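Local atomic coordinates of relik capsid n-terminal domain (PDB entry 2XGU), a protein that probably forms the outer, N-terminal part of the capsid protein that assembles into the core shell of an ancient rabbit lentivirus. Residues K74-A79 with R125-E130; S99-G104 with G114-D119. One frame throughout, in Å; residues are numbered along the deposited sequence. Where two conformers were deposited one is given.

Interaction 1: residues K74-A79 with R125-E130; sequences KEKAIA and RTWVLE
Lys76 reaches across from helix 63-83 and lays its aliphatic chain against the Trp127 side chain of helix 118-134, a compact example of how one long residue can serve an apolar and a charged contact at once. The two side chains run past each other in opposite directions, each leaving its own helix toward the other. Lys76 CB stands over one face of the indole, 4.3 Å from the centroid of the five-membered ring and only 12° off its normal, which makes a CH-pi contact. Farther out, Lys76 CD packs 3.7 Å from Trp127 CB, near the root of the indole. The chain stays extended as far as CE and then bends at its last torsion (chi4 -56°), which carries the ammonium group to the side of Glu130. There Lys76 NZ forms a salt bridge with Glu130 OE1 at 3.3 Å, weak as a hydrogen bond. A water also bridges the two groups, 3.0 Å from Glu130 OE1; its 2.5 Å distance to Lys76 NZ is too short to be taken at face value. Ala77 meets the other end of the indole, where its CB is 4.3 Å from Trp127 CZ3. Such a small residue lets the far end of the ring lie near the helix backbone. The helix axes approach to 10.3 Å and run at 134° to each other, roughly midway between perpendicular and antiparallel. Around this crossing, Trp80 meets Trp127 edge-to-face, and Ser99 and Ile102 of helix 99-102 also pack on the indole. Glu130 touches Glu130 of the second subunit, so the charged end of the contact borders the subunit interface, while Val128 turns to helices 34-43 and 49-57.

Interaction 2: residues S99-G104 with G114-D119; sequences SDQIRG and GPRFAD
Gln101 sets its CB against the rim of the Phe117 ring, 4.0 Å from CE1 and near the plane of the ring, so the aromatic group presents an edge and not a face to the short helix 99-102. The same ring corner lies 4.1 Å from the backbone O of Gln101, giving Phe117 CE1 two neighbours from one residue. Phe117 has CG beside its own backbone N (chi1 -63°), a rotamer that sends the ring toward the helix. One face of that ring is overlaid near its rim by CG of the preceding residue, Arg116. From there the arginine runs extended, its CG anti to the backbone N (chi1 -179°), and brings the guanidinium to the end of Gln101, where the amide and guanidinium planes stand almost perpendicular. As an illustration of helix boundaries, the pair of segments joins an end to a beginning: Gly104, at positive phi, closes helix 99-102 in a Schellman motif, whereas Phe117 occupies the N-cap position of helix 118-134 after the single 3-10 turn at 115-116. Its ring is buried, with Leu97 and Leu107 from the flanking loops also against it. Ile102, on another side of the short helix, packs on Leu123 and Tyr124 farther along helix 118-134, and the backbone N of Gln101 is hydrogen-bonded to Thr98 OG1.

The centres of interactions 1 and 2 lie about 13 Å apart, and both draw on helix 118-134: interaction 2 at its start, interaction 1 farther along. In chain order the segments run 74-79, 99-104, 114-119 and 125-130, so interaction 2 is nested within the loop that interaction 1 closes. The two also touch directly, Ala77 CB packing 3.5 Å from Ser99 OG and Trp127 CZ3 3.8 Å from Ile102 CG2. Helix 99-102 thus packs against both helix 63-83 and helix 118-134, and the long connection after helix 63-83 is brought back onto the helical body of this mainly helical capsid domain.

Interaction 1: residues K74-A79 with R125-E130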
loop_
_atom_site.group_PDB
_atom_site.type_symbol
_atom_site.label_atom_id
_atom_site.label_comp_id
_atom_site.label_asym_id
_atom_site.label_seq_id
_atom_site.Cartn_x
_atom_site.Cartn_y
_atom_site.Cartn_z
ATOM N N LYS A 74 10.276 -4.817 -5.471
ATOM C CA LYS A 74 11.202 -4.643 -6.589
ATOM C C LYS A 74 10.548 -3.867 -7.715
ATOM O O LYS A 74 11.188 -3.035 -8.356
ATOM C CB LYS A 74 11.701 -5.996 -7.107
ATOM C CG LYS A 74 12.761 -6.613 -6.212
ATOM C CD LYS A 74 13.278 -7.925 -6.771
ATOM C CE LYS A 74 14.208 -8.612 -5.780
ATOM N NZ LYS A 74 14.679 -9.937 -6.282
ATOM N N GLU A 75 9.268 -4.135 -7.949
ATOM C CA GLU A 75 8.532 -3.433 -8.997
ATOM C C GLU A 75 8.458 -1.938 -8.693
ATOM O O GLU A 75 8.614 -1.110 -9.589
ATOM C CB GLU A 75 7.130 -4.027 -9.181
ATOM C CG GLU A 75 7.126 -5.461 -9.691
ATOM C CD GLU A 75 5.736 -6.080 -9.688
ATOM O OE1 GLU A 75 4.756 -5.349 -9.423
ATOM O OE2 GLU A 75 5.625 -7.298 -9.955
ATOM N N LYS A 76 8.216 -1.600 -7.428
ATOM C CA LYS A 76 8.195 -0.203 -6.994
ATOM C C LYS A 76 9.556 0.460 -7.166
ATOM O O LYS A 76 9.647 1.629 -7.552
ATOM C CB LYS A 76 7.783 -0.091 -5.527
ATOM C CG LYS A 76 6.372 -0.570 -5.230
ATOM C CD LYS A 76 6.068 -0.413 -3.741
ATOM C CE LYS A 76 4.777 -1.097 -3.346
ATOM N NZ LYS A 76 3.622 -0.609 -4.157
ATOM N N ALA A 77 10.610 -0.290 -6.861
ATOM C CA ALA A 77 11.965 0.227 -6.960
ATOM C C ALA A 77 12.313 0.489 -8.425
ATOM O O ALA A 77 12.902 1.518 -8.762
ATOM C CB ALA A 77 12.945 -0.755 -6.341
ATOM N N ILE A 78 11.945 -0.448 -9.300
ATOM C CA ILE A 78 12.160 -0.269 -10.739
ATOM C C ILE A 78 11.420 0.968 -11.264
ATOM O O ILE A 78 11.978 1.774 -12.013
ATOM C CB ILE A 78 11.749 -1.529 -11.528
ATOM C CG1 ILE A 78 12.676 -2.686 -11.152
ATOM C CG2 ILE A 78 11.799 -1.260 -13.034
ATOM C CD1 ILE A 78 12.290 -4.019 -11.748
ATOM N N ALA A 79 10.166 1.129 -10.854
ATOM C CA ALA A 79 9.392 2.300 -11.246
ATOM C C ALA A 79 10.032 3.587 -10.727
ATOM O O ALA A 79 10.112 4.590 -11.455
ATOM C CB ALA A 79 7.968 2.175 -10.737
ATOM N N ARG A 125 9.208 2.101 4.224
ATOM C CA ARG A 125 8.140 1.502 5.013
ATOM C C ARG A 125 6.826 1.536 4.235
ATOM O O ARG A 125 6.090 0.547 4.218
ATOM C CB ARG A 125 7.996 2.209 6.362
ATOM C CG ARG A 125 6.787 1.756 7.174
ATOM C CD ARG A 125 6.731 2.484 8.517
ATOM N NE ARG A 125 5.516 2.129 9.252
ATOM C CZ ARG A 125 4.331 2.700 9.060
ATOM N NH1 ARG A 125 4.193 3.685 8.175
ATOM N NH2 ARG A 125 3.273 2.285 9.756
ATOM N N THR A 126 6.544 2.666 3.587
ATOM C CA THR A 126 5.380 2.779 2.722
ATOM C C THR A 126 5.381 1.737 1.604
ATOM O O THR A 126 4.380 1.057 1.389
ATOM C CB THR A 126 5.282 4.202 2.151
ATOM O OG1 THR A 126 4.943 5.097 3.215
ATOM C CG2 THR A 126 4.229 4.280 1.052
ATOM N N TRP A 127 6.508 1.573 0.910
ATOM C CA TRP A 127 6.614 0.550 -0.135
ATOM C C TRP A 127 6.338 -0.860 0.402
ATOM O O TRP A 127 5.609 -1.635 -0.219
ATOM C CB TRP A 127 8.020 0.549 -0.760
ATOM C CG TRP A 127 8.320 1.734 -1.636
ATOM C CD1 TRP A 127 7.491 2.765 -1.939
ATOM C CD2 TRP A 127 9.559 2.000 -2.316
ATOM N NE1 TRP A 127 8.129 3.663 -2.777
ATOM C CE2 TRP A 127 9.401 3.215 -3.014
ATOM C CE3 TRP A 127 10.782 1.330 -2.396
ATOM C CZ2 TRP A 127 10.422 3.769 -3.783
ATOM C CZ3 TRP A 127 11.798 1.878 -3.163
ATOM C CH2 TRP A 127 11.605 3.080 -3.853
ATOM N N VAL A 128 6.923 -1.192 1.549
ATOM C CA VAL A 128 6.764 -2.532 2.111
ATOM C C VAL A 128 5.312 -2.784 2.526
ATOM O O VAL A 128 4.741 -3.839 2.230
ATOM C CB VAL A 128 7.728 -2.737 3.299
ATOM C CG1 VAL A 128 7.502 -4.089 3.961
ATOM C CG2 VAL A 128 9.170 -2.638 2.816
ATOM N N LEU A 129 4.705 -1.808 3.195
ATOM C CA LEU A 129 3.312 -1.957 3.584
ATOM C C LEU A 129 2.388 -2.017 2.361
ATOM O O LEU A 129 1.445 -2.814 2.336
ATOM C CB LEU A 129 2.905 -0.867 4.599
ATOM C CG LEU A 129 3.427 -1.178 6.019
ATOM C CD1 LEU A 129 3.469 0.039 6.934
ATOM C CD2 LEU A 129 2.591 -2.300 6.665
ATOM N N GLU A 130 2.658 -1.212 1.338
ATOM C CA GLU A 130 1.875 -1.312 0.111
ATOM C C GLU A 130 2.001 -2.708 -0.497
ATOM O O GLU A 130 1.016 -3.289 -0.930
ATOM C CB GLU A 130 2.289 -0.236 -0.891
ATOM C CG GLU A 130 1.887 1.146 -0.392
ATOM C CD GLU A 130 2.376 2.264 -1.269
ATOM O OE1 GLU A 130 3.204 1.998 -2.160
ATOM O OE2 GLU A 130 1.916 3.410 -1.069
HETATM O O HOH W 1 4.147 1.739 -4.993
#

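Interaction 2: residues S99-G104 with G114-D119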
loop_
_atom_site.group_PDB
_atom_site.type_symbol
_atom_site.label_atom_id
_atom_site.label_comp_id
_atom_site.label_asym_id
_atom_site.label_seq_id
_atom_site.Cartn_x
_atom_site.Cartn_y
_atom_site.Cartn_z
ATOM N N SER A 99 16.654 3.971 -5.517
ATOM C CA SER A 99 15.870 2.947 -4.841
ATOM C C SER A 99 16.742 2.081 -3.942
ATOM O O SER A 99 16.280 1.646 -2.882
ATOM C CB SER A 99 15.044 2.092 -5.815
ATOM O OG SER A 99 15.854 1.202 -6.560
ATOM N N ASP A 100 17.989 1.826 -4.345
ATOM C CA ASP A 100 18.868 1.000 -3.505
ATOM C C ASP A 100 19.057 1.674 -2.154
ATOM O O ASP A 100 18.958 1.032 -1.103
ATOM C CB ASP A 100 20.230 0.781 -4.172
ATOM C CG ASP A 100 20.251 -0.408 -5.134
ATOM O OD1 ASP A 100 19.294 -1.206 -5.155
ATOM O OD2 ASP A 100 21.256 -0.540 -5.867
ATOM N N GLN A 101 19.280 2.985 -2.174
ATOM C CA GLN A 101 19.449 3.753 -0.947
ATOM C C GLN A 101 18.169 3.766 -0.108
ATOM O O GLN A 101 18.210 3.630 1.113
ATOM C CB GLN A 101 19.882 5.188 -1.277
ATOM C CG GLN A 101 21.300 5.275 -1.845
ATOM C CD GLN A 101 21.689 6.683 -2.254
ATOM O OE1 GLN A 101 22.712 7.212 -1.810
ATOM N NE2 GLN A 101 20.882 7.296 -3.111
ATOM N N ILE A 102 17.031 3.944 -0.769
ATOM C CA ILE A 102 15.754 3.926 -0.063
ATOM C C ILE A 102 15.527 2.576 0.630
ATOM O O ILE A 102 15.047 2.533 1.767
ATOM C CB ILE A 102 14.596 4.318 -1.014
ATOM C CG1 ILE A 102 14.699 5.797 -1.378
ATOM C CG2 ILE A 102 13.235 4.007 -0.405
ATOM C CD1 ILE A 102 13.968 6.151 -2.661
ATOM N N ARG A 103 15.921 1.482 -0.029
ATOM C CA ARG A 103 15.775 0.122 0.505
ATOM C C ARG A 103 16.861 -0.261 1.522
ATOM O O ARG A 103 16.858 -1.385 2.037
ATOM C CB ARG A 103 15.793 -0.884 -0.651
ATOM C CG ARG A 103 14.627 -0.781 -1.637
ATOM C CD ARG A 103 14.889 -1.580 -2.918
ATOM N NE ARG A 103 14.869 -3.018 -2.678
ATOM C CZ ARG A 103 15.221 -3.931 -3.576
ATOM N NH1 ARG A 103 15.627 -3.560 -4.785
ATOM N NH2 ARG A 103 15.165 -5.217 -3.265
ATOM N N GLY A 104 17.796 0.644 1.784
ATOM C CA GLY A 104 18.864 0.417 2.746
ATOM C C GLY A 104 19.986 -0.506 2.294
ATOM O O GLY A 104 20.734 -1.044 3.114
ATOM N N GLY A 114 20.619 7.911 9.966
ATOM C CA GLY A 114 20.990 9.312 9.841
ATOM C C GLY A 114 19.940 10.179 9.169
ATOM O O GLY A 114 19.049 9.674 8.490
ATOM N N PRO A 115 20.036 11.501 9.365
ATOM C CA PRO A 115 19.080 12.461 8.799
ATOM C C PRO A 115 18.951 12.364 7.287
ATOM O O PRO A 115 17.865 12.619 6.766
ATOM C CB PRO A 115 19.684 13.817 9.178
ATOM C CG PRO A 115 20.458 13.544 10.412
ATOM C CD PRO A 115 21.011 12.157 10.255
ATOM N N ARG A 116 20.030 12.008 6.598
ATOM C CA ARG A 116 20.011 11.898 5.142
ATOM C C ARG A 116 18.951 10.900 4.674
ATOM O O ARG A 116 18.464 10.980 3.544
ATOM C CB ARG A 116 21.389 11.479 4.617
ATOM C CG ARG A 116 21.469 11.373 3.104
ATOM C CD ARG A 116 22.826 10.858 2.627
ATOM N NE ARG A 116 22.895 10.814 1.167
ATOM C CZ ARG A 116 23.752 10.067 0.479
ATOM N NH1 ARG A 116 24.618 9.289 1.118
ATOM N NH2 ARG A 116 23.738 10.091 -0.848
ATOM N N PHE A 117 18.612 9.956 5.551
ATOM C CA PHE A 117 17.692 8.877 5.206
ATOM C C PHE A 117 16.357 8.927 5.958
ATOM O O PHE A 117 15.581 7.977 5.905
ATOM C CB PHE A 117 18.381 7.519 5.405
ATOM C CG PHE A 117 19.572 7.314 4.515
ATOM C CD1 PHE A 117 19.404 6.971 3.186
ATOM C CD2 PHE A 117 20.855 7.466 5.004
ATOM C CE1 PHE A 117 20.499 6.790 2.355
ATOM C CE2 PHE A 117 21.956 7.276 4.182
ATOM C CZ PHE A 117 21.775 6.943 2.856
ATOM N N ALA A 118 16.070 10.043 6.625
ATOM C CA ALA A 118 14.843 10.167 7.425
ATOM C C ALA A 118 13.572 10.027 6.587
ATOM O O ALA A 118 12.687 9.228 6.896
ATOM C CB ALA A 118 14.836 11.487 8.188
ATOM N N ASP A 119 13.473 10.818 5.524
ATOM C CA ASP A 119 12.360 10.655 4.604
ATOM C C ASP A 119 12.436 9.291 3.900
ATOM O O ASP A 119 11.407 8.653 3.667
ATOM C CB ASP A 119 12.310 11.797 3.592
ATOM C CG ASP A 119 11.178 11.648 2.612
ATOM O OD1 ASP A 119 10.005 11.640 3.046
ATOM O OD2 ASP A 119 11.467 11.504 1.415
#